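Local coordinates for tyrosinase (PDB 6JU8), which probably oxidises L-tyrosine and L-dopa to L-dopaquinone with molecular oxygen, using a dinuclear copper centre, at residues Q116-A121 against K143-P148; A153-H158 against T282-T287; E221-S226 against M343-G348; D405-P410 against V421-S426. The protein carries 1 engineered substitution. One frame throughout, in Å; residues are numbered along the deposited sequence.

Interaction 1: residues Q116-A121 against K143-P148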
loop_
_atom_site.group_PDB
_atom_site.type_symbol
_atom_site.label_atom_id
_atom_site.label_comp_id
_atom_site.label_asym_id
_atom_site.label_seq_id
_atom_site.Cartn_x
_atom_site.Cartn_y
_atom_site.Cartn_z
ATOM N N GLN A 116 8.067 26.598 -9.277
ATOM C CA GLN A 116 9.264 27.428 -9.351
ATOM C C GLN A 116 10.342 26.886 -8.422
ATOM O O GLN A 116 11.518 26.857 -8.771
ATOM C CB GLN A 116 8.907 28.870 -8.968
ATOM C CG GLN A 116 10.099 29.834 -9.071
ATOM C CD GLN A 116 9.712 31.249 -8.691
ATOM O OE1 GLN A 116 8.606 31.697 -8.977
ATOM N NE2 GLN A 116 10.601 31.966 -8.022
ATOM N N VAL A 117 9.958 26.515 -7.203
ATOM C CA VAL A 117 10.920 25.965 -6.241
ATOM C C VAL A 117 11.562 24.703 -6.787
ATOM O O VAL A 117 12.774 24.480 -6.661
ATOM C CB VAL A 117 10.240 25.703 -4.884
ATOM C CG1 VAL A 117 11.141 24.899 -3.961
ATOM C CG2 VAL A 117 9.854 27.052 -4.262
ATOM N N ILE A 118 10.739 23.834 -7.390
ATOM C CA ILE A 118 11.285 22.635 -8.024
ATOM C C ILE A 118 12.278 22.941 -9.132
ATOM O O ILE A 118 13.388 22.371 -9.145
ATOM C CB ILE A 118 10.135 21.738 -8.539
ATOM C CG1 ILE A 118 9.317 21.166 -7.376
ATOM C CG2 ILE A 118 10.716 20.627 -9.422
ATOM C CD1 ILE A 118 7.985 20.589 -7.825
ATOM N N TYR A 119 11.938 23.846 -10.037
ATOM C CA TYR A 119 12.834 24.259 -11.105
ATOM C C TYR A 119 14.147 24.775 -10.538
ATOM O O TYR A 119 15.218 24.423 -11.013
ATOM C CB TYR A 119 12.156 25.353 -11.935
ATOM C CG TYR A 119 13.059 26.060 -12.924
ATOM C CD1 TYR A 119 13.357 25.492 -14.161
ATOM C CD2 TYR A 119 13.593 27.324 -12.627
ATOM C CE1 TYR A 119 14.182 26.159 -15.084
ATOM C CE2 TYR A 119 14.400 27.972 -13.538
ATOM C CZ TYR A 119 14.697 27.391 -14.751
ATOM O OH TYR A 119 15.501 28.072 -15.638
ATOM N N GLU A 120 14.083 25.641 -9.524
ATOM C CA GLU A 120 15.331 26.138 -8.921
ATOM C C GLU A 120 16.184 25.023 -8.340
ATOM O O GLU A 120 17.420 25.053 -8.496
ATOM C CB GLU A 120 14.973 27.206 -7.864
ATOM C CG GLU A 120 14.460 28.466 -8.538
ATOM C CD GLU A 120 13.875 29.492 -7.583
ATOM O OE1 GLU A 120 13.835 29.244 -6.365
ATOM O OE2 GLU A 120 13.436 30.548 -8.082
ATOM N N ALA A 121 15.549 24.018 -7.726
ATOM C CA ALA A 121 16.301 22.873 -7.224
ATOM C C ALA A 121 16.856 22.057 -8.383
ATOM O O ALA A 121 17.941 21.461 -8.300
ATOM C CB ALA A 121 15.430 22.015 -6.310
ATOM N N LYS A 143 14.556 23.717 -18.424
ATOM C CA LYS A 143 13.874 24.921 -18.898
ATOM C C LYS A 143 12.591 24.590 -19.639
ATOM O O LYS A 143 11.674 25.417 -19.726
ATOM C CB LYS A 143 14.822 25.720 -19.802
ATOM C CG LYS A 143 15.934 26.394 -19.004
ATOM C CD LYS A 143 16.914 27.082 -19.958
ATOM C CE LYS A 143 18.100 27.627 -19.168
ATOM N NZ LYS A 143 19.055 28.319 -20.081
ATOM N N GLN A 144 12.502 23.372 -20.168
ATOM C CA GLN A 144 11.282 22.948 -20.847
ATOM C C GLN A 144 10.300 22.344 -19.850
ATOM O O GLN A 144 9.090 22.341 -20.070
ATOM C CB GLN A 144 11.593 21.927 -21.933
ATOM C CG GLN A 144 11.764 22.473 -23.338
ATOM C CD GLN A 144 10.592 23.329 -23.795
ATOM O OE1 GLN A 144 9.431 22.914 -23.906
ATOM N NE2 GLN A 144 10.909 24.576 -24.079
ATOM N N TRP A 145 10.783 21.776 -18.757
ATOM C CA TRP A 145 9.943 21.110 -17.781
ATOM C C TRP A 145 8.936 22.050 -17.137
ATOM O O TRP A 145 9.281 23.176 -16.789
ATOM C CB TRP A 145 10.781 20.485 -16.667
ATOM C CG TRP A 145 9.958 19.816 -15.617
ATOM C CD1 TRP A 145 9.512 18.517 -15.644
ATOM C CD2 TRP A 145 9.488 20.405 -14.400
ATOM N NE1 TRP A 145 8.789 18.284 -14.485
ATOM C CE2 TRP A 145 8.760 19.412 -13.718
ATOM C CE3 TRP A 145 9.619 21.683 -13.819
ATOM C CZ2 TRP A 145 8.170 19.666 -12.479
ATOM C CZ3 TRP A 145 9.030 21.929 -12.597
ATOM C CH2 TRP A 145 8.305 20.914 -11.947
ATOM N N ARG A 146 7.718 21.547 -16.951
ATOM C CA ARG A 146 6.724 22.272 -16.165
ATOM C C ARG A 146 6.021 21.234 -15.289
ATOM O O ARG A 146 6.100 20.020 -15.570
ATOM C CB ARG A 146 5.720 23.000 -17.058
ATOM C CG ARG A 146 6.340 24.169 -17.837
ATOM C CD ARG A 146 6.768 25.258 -16.868
ATOM N NE ARG A 146 7.274 26.496 -17.486
ATOM C CZ ARG A 146 8.510 26.687 -17.941
ATOM N NH1 ARG A 146 9.393 25.687 -17.899
ATOM N NH2 ARG A 146 8.858 27.857 -18.450
ATOM N N LEU A 147 5.345 21.682 -14.247
ATOM C CA LEU A 147 4.737 20.694 -13.343
ATOM C C LEU A 147 3.646 19.936 -14.093
ATOM O O LEU A 147 2.697 20.540 -14.592
ATOM C CB LEU A 147 4.110 21.420 -12.142
ATOM C CG LEU A 147 3.479 20.492 -11.091
ATOM C CD1 LEU A 147 4.563 19.715 -10.334
ATOM C CD2 LEU A 147 2.593 21.270 -10.130
ATOM N N PRO A 148 3.722 18.625 -14.181
ATOM C CA PRO A 148 2.629 17.883 -14.833
ATOM C C PRO A 148 1.321 17.936 -14.062
ATOM O O PRO A 148 1.287 18.152 -12.851
ATOM C CB PRO A 148 3.147 16.450 -14.855
ATOM C CG PRO A 148 4.633 16.573 -14.687
ATOM C CD PRO A 148 4.816 17.740 -13.745
#
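The indole of W145 meets I118 through the far end of its six-membered ring, where I118 CG2 approaches W145 CH2 obliquely at 3.5 Å; L147 N lies 3.8 Å over one face of the same indole, off its centre. The second flat group, the phenol of Y119, has the backbone of K143 at its edge, with Y119 CE1 4.0 Å from K143 CA, while Y119 OH lies 3.8 Å from K143 CG. W145 is the first residue to leave the helix. Its CG stands anti to the backbone N (chi1 179°), an orientation that carries the indole to I118, whose side chain it crosses at about a right angle. Within 143-148, R146 NH1 donates to K143 O (2.9 Å) and W145 O (2.7 Å), fixing the turn after the helix. Inside the tyrosinase central domain, the contact thus ties the end of helix 135-144 to helix 103-129, with F46 and Q42 of helix 41-55 beside W145 and helix 26-34 against P148.

Interaction 2: residues A153-H158 against T282-T287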
loop_
_atom_site.group_PDB
_atom_site.type_symbol
_atom_site.label_atom_id
_atom_site.label_comp_id
_atom_site.label_asym_id
_atom_site.label_seq_id
_atom_site.Cartn_x
_atom_site.Cartn_y
_atom_site.Cartn_z
ATOM N N ALA A 153 -10.120 13.215 -14.848
ATOM C CA ALA A 153 -11.339 13.004 -15.614
ATOM C C ALA A 153 -11.094 12.276 -16.929
ATOM O O ALA A 153 -12.059 12.027 -17.659
ATOM C CB ALA A 153 -12.019 14.337 -15.850
ATOM N N ARG A 154 -9.860 11.915 -17.244
ATOM C CA ARG A 154 -9.514 11.244 -18.488
ATOM C C ARG A 154 -9.305 9.756 -18.222
ATOM O O ARG A 154 -8.596 9.392 -17.282
ATOM C CB ARG A 154 -8.217 11.839 -19.055
ATOM C CG ARG A 154 -7.827 11.266 -20.422
ATOM C CD ARG A 154 -6.557 11.969 -20.898
ATOM N NE ARG A 154 -6.182 11.483 -22.218
ATOM C CZ ARG A 154 -4.965 11.611 -22.738
ATOM N NH1 ARG A 154 -3.988 12.178 -22.061
ATOM N NH2 ARG A 154 -4.725 11.141 -23.951
ATOM N N PHE A 155 -9.880 8.874 -19.030
ATOM C CA PHE A 155 -9.646 7.447 -18.837
ATOM C C PHE A 155 -8.172 7.143 -19.051
ATOM O O PHE A 155 -7.579 7.604 -20.039
ATOM C CB PHE A 155 -10.492 6.667 -19.854
ATOM C CG PHE A 155 -11.977 6.813 -19.623
ATOM C CD1 PHE A 155 -12.526 6.744 -18.347
ATOM C CD2 PHE A 155 -12.833 7.016 -20.698
ATOM C CE1 PHE A 155 -13.897 6.828 -18.191
ATOM C CE2 PHE A 155 -14.213 7.085 -20.546
ATOM C CZ PHE A 155 -14.751 6.991 -19.277
ATOM N N ALA A 156 -7.559 6.379 -18.145
ATOM C CA ALA A 156 -6.163 5.991 -18.270
ATOM C C ALA A 156 -5.943 5.131 -19.510
ATOM O O ALA A 156 -6.789 4.311 -19.864
ATOM C CB ALA A 156 -5.735 5.159 -17.061
ATOM N N ARG A 157 -4.813 5.301 -20.188
ATOM C CA ARG A 157 -4.614 4.542 -21.422
ATOM C C ARG A 157 -4.106 3.150 -21.060
ATOM O O ARG A 157 -3.528 2.945 -19.987
ATOM C CB ARG A 157 -3.650 5.304 -22.319
ATOM C CG ARG A 157 -4.273 6.428 -23.129
ATOM C CD ARG A 157 -4.851 7.528 -22.254
ATOM N NE ARG A 157 -3.811 8.371 -21.666
ATOM C CZ ARG A 157 -3.945 9.080 -20.544
ATOM N NH1 ARG A 157 -5.098 9.033 -19.876
ATOM N NH2 ARG A 157 -2.959 9.829 -20.063
ATOM N N HIS A 158 -4.340 2.207 -21.951
ATOM C CA HIS A 158 -3.869 0.831 -21.819
ATOM C C HIS A 158 -2.648 0.620 -22.706
ATOM O O HIS A 158 -2.764 0.437 -23.923
ATOM C CB HIS A 158 -4.987 -0.152 -22.183
ATOM C CG HIS A 158 -6.164 -0.088 -21.257
ATOM N ND1 HIS A 158 -7.302 -0.830 -21.424
ATOM C CD2 HIS A 158 -6.381 0.665 -20.151
ATOM C CE1 HIS A 158 -8.168 -0.560 -20.458
ATOM N NE2 HIS A 158 -7.630 0.357 -19.668
ATOM N N THR A 282 -20.946 10.523 -13.843
ATOM C CA THR A 282 -19.590 10.087 -13.524
ATOM C C THR A 282 -18.665 11.291 -13.321
ATOM O O THR A 282 -19.048 12.438 -13.638
ATOM C CB THR A 282 -19.038 9.232 -14.662
ATOM O OG1 THR A 282 -18.935 10.053 -15.840
ATOM C CG2 THR A 282 -19.943 8.044 -14.990
ATOM N N LEU A 283 -17.458 11.053 -12.796
ATOM C CA LEU A 283 -16.521 12.161 -12.658
ATOM C C LEU A 283 -16.183 12.746 -14.030
ATOM O O LEU A 283 -16.046 13.968 -14.146
ATOM C CB LEU A 283 -15.281 11.736 -11.883
ATOM C CG LEU A 283 -14.155 12.767 -11.759
ATOM C CD1 LEU A 283 -14.617 14.080 -11.128
ATOM C CD2 LEU A 283 -13.001 12.149 -10.945
ATOM N N GLN A 284 -16.029 11.899 -15.067
ATOM C CA GLN A 284 -15.718 12.480 -16.380
ATOM C C GLN A 284 -16.874 13.342 -16.878
ATOM O O GLN A 284 -16.672 14.442 -17.428
ATOM C CB GLN A 284 -15.404 11.380 -17.389
ATOM C CG GLN A 284 -15.064 11.921 -18.776
ATOM C CD GLN A 284 -14.632 10.799 -19.703
ATOM O OE1 GLN A 284 -15.455 10.305 -20.452
ATOM N NE2 GLN A 284 -13.372 10.385 -19.629
ATOM N N ASP A 285 -18.098 12.823 -16.743
ATOM C CA ASP A 285 -19.225 13.623 -17.247
ATOM C C ASP A 285 -19.412 14.903 -16.455
ATOM O O ASP A 285 -19.774 15.951 -17.008
ATOM C CB ASP A 285 -20.502 12.774 -17.252
ATOM C CG ASP A 285 -21.619 13.549 -17.947
ATOM O OD1 ASP A 285 -21.414 14.050 -19.067
ATOM O OD2 ASP A 285 -22.705 13.625 -17.371
ATOM N N MET A 286 -19.209 14.821 -15.132
ATOM C CA MET A 286 -19.362 16.055 -14.333
ATOM C C MET A 286 -18.370 17.105 -14.790
ATOM O O MET A 286 -18.671 18.310 -14.856
ATOM C CB MET A 286 -19.178 15.748 -12.839
ATOM C CG MET A 286 -19.696 16.859 -11.956
ATOM S SD MET A 286 -21.492 16.929 -11.898
ATOM C CE MET A 286 -21.786 15.719 -10.588
ATOM N N THR A 287 -17.157 16.674 -15.120
ATOM C CA THR A 287 -16.105 17.573 -15.602
ATOM C C THR A 287 -16.474 18.125 -16.962
ATOM O O THR A 287 -16.325 19.333 -17.267
ATOM C CB THR A 287 -14.761 16.809 -15.625
ATOM O OG1 THR A 287 -14.456 16.394 -14.287
ATOM C CG2 THR A 287 -13.642 17.737 -16.072
#
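L283 O, which faces A153 CB across the contact, is gripped twice by one residue: T287 N donates to L283 O at 3.1 Å and T287 OG1 to L283 O at 2.9 Å, from opposite faces of the carbonyl plane. This is the first turn of helix 283-292, for which T282 is the N-cap, its OG1 accepting from D285 N. With its hydroxyl turned back to the helix, T287 meets A153 through carbon as well, T287 CB lying 3.7 Å from A153 CB. The helix lies within the tyrosinase central domain, where L283 packs on helix 328-340, bearer of the copper ligands H332 and H336.

The polar link between the segments is made by Q284. Its side chain runs out extended, CG anti to the backbone N (chi1 -180°), and Q284 NE2 donates to A153 O over 2.9 Å, in the carbonyl plane and nearly straight at 160°. The same amide lies against one face of the F155 ring; the two side chains cross at about a right angle, with the amide plane inclined 53° to the ring. R154 and R157 lie one over the other beside D25 and D28, whose carboxylates hold the pair, and R157 NH1 also donates to F155 O. Y456 of helix 448-456 covers A153 and Q284. Over the centre of the F155 ring, Q284 NE2 rests 3.4 Å above the plane, while Q284 OE1 lies 3.5 Å from F155 CE2.

Interaction 3: residues E221-S226 against M343-G348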
loop_
_atom_site.group_PDB
_atom_site.type_symbol
_atom_site.label_atom_id
_atom_site.label_comp_id
_atom_site.label_asym_id
_atom_site.label_seq_id
_atom_site.Cartn_x
_atom_site.Cartn_y
_atom_site.Cartn_z
ATOM N N GLU A 221 -16.412 15.776 10.615
ATOM C CA GLU A 221 -17.725 15.181 10.827
ATOM C C GLU A 221 -17.961 14.061 9.811
ATOM O O GLU A 221 -17.728 14.223 8.606
ATOM C CB GLU A 221 -18.816 16.236 10.688
ATOM C CG GLU A 221 -18.724 17.409 11.640
ATOM C CD GLU A 221 -18.989 17.021 13.078
ATOM O OE1 GLU A 221 -20.074 16.493 13.385
ATOM O OE2 GLU A 221 -18.073 17.226 13.895
ATOM N N GLU A 222 -18.441 12.935 10.320
ATOM C CA GLU A 222 -18.853 11.797 9.509
ATOM C C GLU A 222 -20.235 11.364 9.974
ATOM O O GLU A 222 -20.400 11.107 11.180
ATOM C CB GLU A 222 -17.864 10.625 9.606
ATOM C CG GLU A 222 -16.456 11.006 9.196
ATOM C CD GLU A 222 -15.456 9.890 9.258
ATOM O OE1 GLU A 222 -15.778 8.751 9.671
ATOM O OE2 GLU A 222 -14.288 10.100 8.837
ATOM N N HIS A 223 -21.220 11.320 9.086
ATOM C CA HIS A 223 -22.580 10.935 9.441
ATOM C C HIS A 223 -23.047 11.742 10.651
ATOM O O HIS A 223 -23.733 11.240 11.527
ATOM C CB HIS A 223 -22.732 9.431 9.619
ATOM C CG HIS A 223 -21.744 8.648 10.415
ATOM N ND1 HIS A 223 -21.794 8.563 11.792
ATOM C CD2 HIS A 223 -20.693 7.875 10.055
ATOM C CE1 HIS A 223 -20.825 7.802 12.249
ATOM N NE2 HIS A 223 -20.130 7.362 11.204
ATOM N N GLY A 224 -22.699 13.034 10.703
ATOM C CA GLY A 224 -23.173 13.954 11.703
ATOM C C GLY A 224 -22.487 13.872 13.046
ATOM O O GLY A 224 -22.850 14.586 13.980
ATOM N N TRP A 225 -21.470 13.032 13.170
ATOM C CA TRP A 225 -20.740 12.862 14.436
ATOM C C TRP A 225 -19.295 13.295 14.240
ATOM O O TRP A 225 -18.765 13.184 13.133
ATOM C CB TRP A 225 -20.715 11.398 14.891
ATOM C CG TRP A 225 -22.041 10.941 15.420
ATOM C CD1 TRP A 225 -23.166 11.682 15.640
ATOM C CD2 TRP A 225 -22.348 9.599 15.819
ATOM N NE1 TRP A 225 -24.167 10.891 16.138
ATOM C CE2 TRP A 225 -23.691 9.604 16.261
ATOM C CE3 TRP A 225 -21.610 8.416 15.836
ATOM C CZ2 TRP A 225 -24.331 8.450 16.722
ATOM C CZ3 TRP A 225 -22.238 7.265 16.293
ATOM C CH2 TRP A 225 -23.576 7.295 16.730
ATOM N N SER A 226 -18.659 13.717 15.310
ATOM C CA SER A 226 -17.288 14.213 15.271
ATOM C C SER A 226 -16.249 13.112 15.452
ATOM O O SER A 226 -16.397 12.261 16.329
ATOM C CB SER A 226 -17.090 15.214 16.418
ATOM O OG SER A 226 -18.007 16.286 16.337
ATOM N N MET A 343 -13.612 8.176 5.063
ATOM C CA MET A 343 -14.356 7.493 6.108
ATOM C C MET A 343 -13.400 6.860 7.119
ATOM O O MET A 343 -12.842 5.803 6.866
ATOM C CB MET A 343 -15.254 6.396 5.549
ATOM C CG MET A 343 -16.465 6.934 4.826
ATOM S SD MET A 343 -17.608 5.661 4.263
ATOM C CE MET A 343 -16.722 4.920 2.917
ATOM N N PHE A 344 -13.164 7.535 8.232
ATOM C CA PHE A 344 -12.322 6.991 9.302
ATOM C C PHE A 344 -13.136 5.999 10.135
ATOM O O PHE A 344 -12.630 4.915 10.406
ATOM C CB PHE A 344 -11.805 8.143 10.158
ATOM C CG PHE A 344 -11.056 7.780 11.409
ATOM C CD1 PHE A 344 -9.819 7.141 11.310
ATOM C CD2 PHE A 344 -11.532 8.078 12.676
ATOM C CE1 PHE A 344 -9.075 6.824 12.438
ATOM C CE2 PHE A 344 -10.810 7.771 13.812
ATOM C CZ PHE A 344 -9.570 7.151 13.688
ATOM N N SER A 345 -14.346 6.392 10.503
ATOM C CA SER A 345 -15.205 5.497 11.270
ATOM C C SER A 345 -15.783 4.433 10.341
ATOM O O SER A 345 -15.985 4.651 9.144
ATOM C CB SER A 345 -16.311 6.277 11.967
ATOM O OG SER A 345 -17.251 6.825 11.051
ATOM N N ARG A 346 -16.000 3.239 10.883
ATOM C CA ARG A 346 -16.473 2.129 10.060
ATOM C C ARG A 346 -17.888 2.404 9.592
ATOM O O ARG A 346 -18.772 2.719 10.404
ATOM C CB ARG A 346 -16.394 0.825 10.847
ATOM C CG ARG A 346 -16.504 -0.406 9.958
ATOM C CD ARG A 346 -16.261 -1.688 10.749
ATOM N NE ARG A 346 -17.462 -2.014 11.515
ATOM C CZ ARG A 346 -17.530 -2.940 12.460
ATOM N NH1 ARG A 346 -16.445 -3.648 12.769
ATOM N NH2 ARG A 346 -18.680 -3.152 13.097
ATOM N N PRO A 347 -18.137 2.326 8.298
ATOM C CA PRO A 347 -19.494 2.568 7.799
ATOM C C PRO A 347 -20.350 1.321 7.941
ATOM O O PRO A 347 -19.894 0.288 8.441
ATOM C CB PRO A 347 -19.240 2.885 6.327
ATOM C CG PRO A 347 -18.046 2.057 5.990
ATOM C CD PRO A 347 -17.174 2.026 7.223
ATOM N N GLY A 348 -21.590 1.404 7.469
ATOM C CA GLY A 348 -22.441 0.234 7.321
ATOM C C GLY A 348 -21.813 -0.802 6.404
ATOM O O GLY A 348 -20.914 -0.504 5.607
HETATM O O HOH W 1 -17.165 6.894 8.152
#
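A tight two-residue beta hairpin, built on a type I' turn from E222 to W225, reaches across to the loop 343-348 with the side chains of E222 and H223. The turn closes with E222 N to W225 O and W225 N to E222 O bonds between strands 218-222 and 225-229, and H223 and G224 take the positive phi values such a turn requires.

From the last residue of the first strand, the extended E222 side chain delivers a buried carboxylate to two successive backbone amides. F344 N donates to E222 OE2 at 2.9 Å on the syn side, almost straight at 171°, and S345 N donates to E222 OE1, also at 2.9 Å, on its syn lone pair. The carboxylate is therefore pinned by both oxygens, which fixes its rotation. S345 OG adds a third bond, meeting E222 OE1 nearly along the C-O direction at 2.8 Å. Its chi1 of 68° sets OG between the backbone N and the carbonyl carbon, turned to the hairpin.

A water donates both to E222 OE1 and to S345 O. F227 of the second hairpin strand packs beside E222, F344 and S345. The hydroxyl of S345 donates to E222 OE1 and is itself an acceptor: H223 NE2, with its partner tilted 26° from the imidazole plane, donates to S345 OG at 2.9 Å.

Interaction 4: residues D405-P410 against V421-S426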
loop_
_atom_site.group_PDB
_atom_site.type_symbol
_atom_site.label_atom_id
_atom_site.label_comp_id
_atom_site.label_asym_id
_atom_site.label_seq_id
_atom_site.Cartn_x
_atom_site.Cartn_y
_atom_site.Cartn_z
ATOM N N ASP A 405 -10.154 42.026 -5.405
ATOM C CA ASP A 405 -8.920 42.701 -5.015
ATOM C C ASP A 405 -8.302 42.159 -3.744
ATOM O O ASP A 405 -7.413 42.794 -3.162
ATOM C CB ASP A 405 -9.202 44.210 -4.906
ATOM C CG ASP A 405 -9.504 44.819 -6.272
ATOM O OD1 ASP A 405 -9.038 44.312 -7.325
ATOM O OD2 ASP A 405 -10.238 45.820 -6.339
ATOM N N ASP A 406 -8.716 40.965 -3.311
ATOM C CA ASP A 406 -8.115 40.411 -2.102
ATOM C C ASP A 406 -6.631 40.107 -2.294
ATOM O O ASP A 406 -6.224 39.514 -3.305
ATOM C CB ASP A 406 -8.799 39.092 -1.720
ATOM C CG ASP A 406 -10.197 39.233 -1.165
ATOM O OD1 ASP A 406 -10.702 40.350 -0.956
ATOM O OD2 ASP A 406 -10.815 38.171 -0.911
ATOM N N ASP A 407 -5.811 40.443 -1.294
ATOM C CA ASP A 407 -4.433 39.968 -1.287
ATOM C C ASP A 407 -4.412 38.450 -1.144
ATOM O O ASP A 407 -5.028 37.871 -0.238
ATOM C CB ASP A 407 -3.707 40.589 -0.079
ATOM C CG ASP A 407 -3.292 42.030 -0.294
ATOM O OD1 ASP A 407 -3.215 42.508 -1.439
ATOM O OD2 ASP A 407 -3.091 42.687 0.749
ATOM N N LEU A 408 -3.675 37.791 -2.016
ATOM C CA LEU A 408 -3.518 36.334 -1.951
ATOM C C LEU A 408 -2.308 36.000 -1.104
ATOM O O LEU A 408 -1.264 35.514 -1.543
ATOM C CB LEU A 408 -3.410 35.787 -3.373
ATOM C CG LEU A 408 -4.568 36.116 -4.303
ATOM C CD1 LEU A 408 -4.273 35.640 -5.723
ATOM C CD2 LEU A 408 -5.866 35.510 -3.794
ATOM N N ARG A 409 -2.474 36.272 0.200
ATOM C CA ARG A 409 -1.436 35.984 1.191
ATOM C C ARG A 409 -1.174 34.489 1.216
ATOM O O ARG A 409 -2.122 33.702 1.075
ATOM C CB ARG A 409 -1.911 36.477 2.569
ATOM C CG ARG A 409 -2.112 37.994 2.627
ATOM C CD ARG A 409 -2.416 38.452 4.061
ATOM N NE ARG A 409 -3.040 37.367 4.808
ATOM C CZ ARG A 409 -2.752 37.006 6.049
ATOM N NH1 ARG A 409 -3.377 35.991 6.640
ATOM N NH2 ARG A 409 -1.820 37.673 6.729
ATOM N N PRO A 410 0.056 34.036 1.416
ATOM C CA PRO A 410 1.235 34.813 1.758
ATOM C C PRO A 410 2.175 35.099 0.600
ATOM O O PRO A 410 3.379 35.324 0.800
ATOM C CB PRO A 410 1.911 33.818 2.734
ATOM C CG PRO A 410 1.760 32.516 1.987
ATOM C CD PRO A 410 0.340 32.576 1.462
ATOM N N VAL A 421 7.566 45.391 -3.407
ATOM C CA VAL A 421 7.111 44.057 -3.028
ATOM C C VAL A 421 5.668 44.132 -2.537
ATOM O O VAL A 421 5.341 44.931 -1.650
ATOM C CB VAL A 421 7.984 43.448 -1.908
ATOM C CG1 VAL A 421 7.405 42.108 -1.454
ATOM C CG2 VAL A 421 9.415 43.308 -2.402
ATOM N N VAL A 422 4.803 43.339 -3.156
ATOM C CA VAL A 422 3.388 43.369 -2.834
ATOM C C VAL A 422 2.866 41.930 -2.763
ATOM O O VAL A 422 3.563 41.020 -3.220
ATOM C CB VAL A 422 2.552 44.140 -3.867
ATOM C CG1 VAL A 422 2.952 45.606 -3.917
ATOM C CG2 VAL A 422 2.692 43.491 -5.252
ATOM N N PHE A 423 1.662 41.748 -2.230
ATOM C CA PHE A 423 1.024 40.438 -2.393
ATOM C C PHE A 423 0.471 40.279 -3.803
ATOM O O PHE A 423 -0.014 41.251 -4.407
ATOM C CB PHE A 423 -0.104 40.276 -1.381
ATOM C CG PHE A 423 0.381 40.042 0.028
ATOM C CD1 PHE A 423 1.155 38.917 0.322
ATOM C CD2 PHE A 423 0.059 40.918 1.045
ATOM C CE1 PHE A 423 1.573 38.687 1.621
ATOM C CE2 PHE A 423 0.486 40.685 2.335
ATOM C CZ PHE A 423 1.252 39.570 2.641
ATOM N N PHE A 424 0.440 39.048 -4.298
ATOM C CA PHE A 424 -0.374 38.709 -5.461
ATOM C C PHE A 424 -1.839 39.095 -5.262
ATOM O O PHE A 424 -2.382 39.037 -4.162
ATOM C CB PHE A 424 -0.312 37.206 -5.749
ATOM C CG PHE A 424 0.815 36.786 -6.665
ATOM C CD1 PHE A 424 2.098 36.528 -6.204
ATOM C CD2 PHE A 424 0.560 36.642 -8.024
ATOM C CE1 PHE A 424 3.110 36.131 -7.072
ATOM C CE2 PHE A 424 1.563 36.264 -8.902
ATOM C CZ PHE A 424 2.832 36.014 -8.417
ATOM N N ARG A 425 -2.477 39.470 -6.364
ATOM C CA ARG A 425 -3.913 39.675 -6.482
ATOM C C ARG A 425 -4.412 38.852 -7.664
ATOM O O ARG A 425 -3.627 38.536 -8.561
ATOM C CB ARG A 425 -4.261 41.164 -6.669
ATOM C CG ARG A 425 -3.848 41.952 -5.427
ATOM C CD ARG A 425 -4.965 42.804 -4.878
ATOM N NE ARG A 425 -4.537 43.420 -3.618
ATOM C CZ ARG A 425 -4.651 44.720 -3.397
ATOM N NH1 ARG A 425 -5.187 45.472 -4.357
ATOM N NH2 ARG A 425 -4.256 45.254 -2.253
ATOM N N SER A 426 -5.696 38.537 -7.687
ATOM C CA SER A 426 -6.240 37.654 -8.703
ATOM C C SER A 426 -5.988 38.183 -10.101
ATOM O O SER A 426 -5.649 37.402 -11.004
ATOM C CB SER A 426 -7.752 37.479 -8.461
ATOM O OG SER A 426 -7.952 36.713 -7.270
HETATM O O HOH W 2 -7.517 38.711 -5.482
HETATM O O HOH W 3 -1.081 43.605 -2.947
#
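Starting from the backbone, D407 CB sits 3.8 Å from F423 CB, and D407 CG keeps the same company, beside F423 CB and CD2. The carboxylate then divides its work. D407 OD2 lies 3.6 Å from F423 CD2, approaching that ring obliquely, whereas D407 OD1 forms the salt bridge with R425, accepting from NE at 2.7 Å and, weakly, from NH2. A water also donates to D407 OD1 and to F423 O. R425 reaches back by a bend at chi2 (-128°), although its CB points away.

The phenyl ring of F423, on strand 420-423 of the hairpin with 412-415, is covered on one face by R409 CG, a CH-pi contact 3.7 Å from the centroid, and has P410 C near its edge. L408 N, in the residue centring an inverse gamma turn, donates to F424 O at 2.8 Å. With one carboxylate oxygen taking donors from an arginine and a water, D407 is probably kept ionised, while L408 and F424 are buried against helix 103-129.

Interactions 1, 2 and 3 belong to the tyrosinase central domain, and interaction 4 comes last along the chain. Interaction 1 closes before the others open, while interactions 2 and 3 alternate their segments, so the chain crosses between them, their centres 28 Å apart. Helix 103-129, bearing the copper ligand H107, supplies a segment of interaction 1 and is packed upon by L408 and F424 of interaction 4, the two centres lying 23 Å apart. Interaction 2 sits on helix 328-340 with H332 and H336, and strand 342-343 leads from that helix into interaction 3, the most peripheral contact. No two touch; 1 and 3, and likewise 2 and 4, lie on opposite sides of the chain's centre.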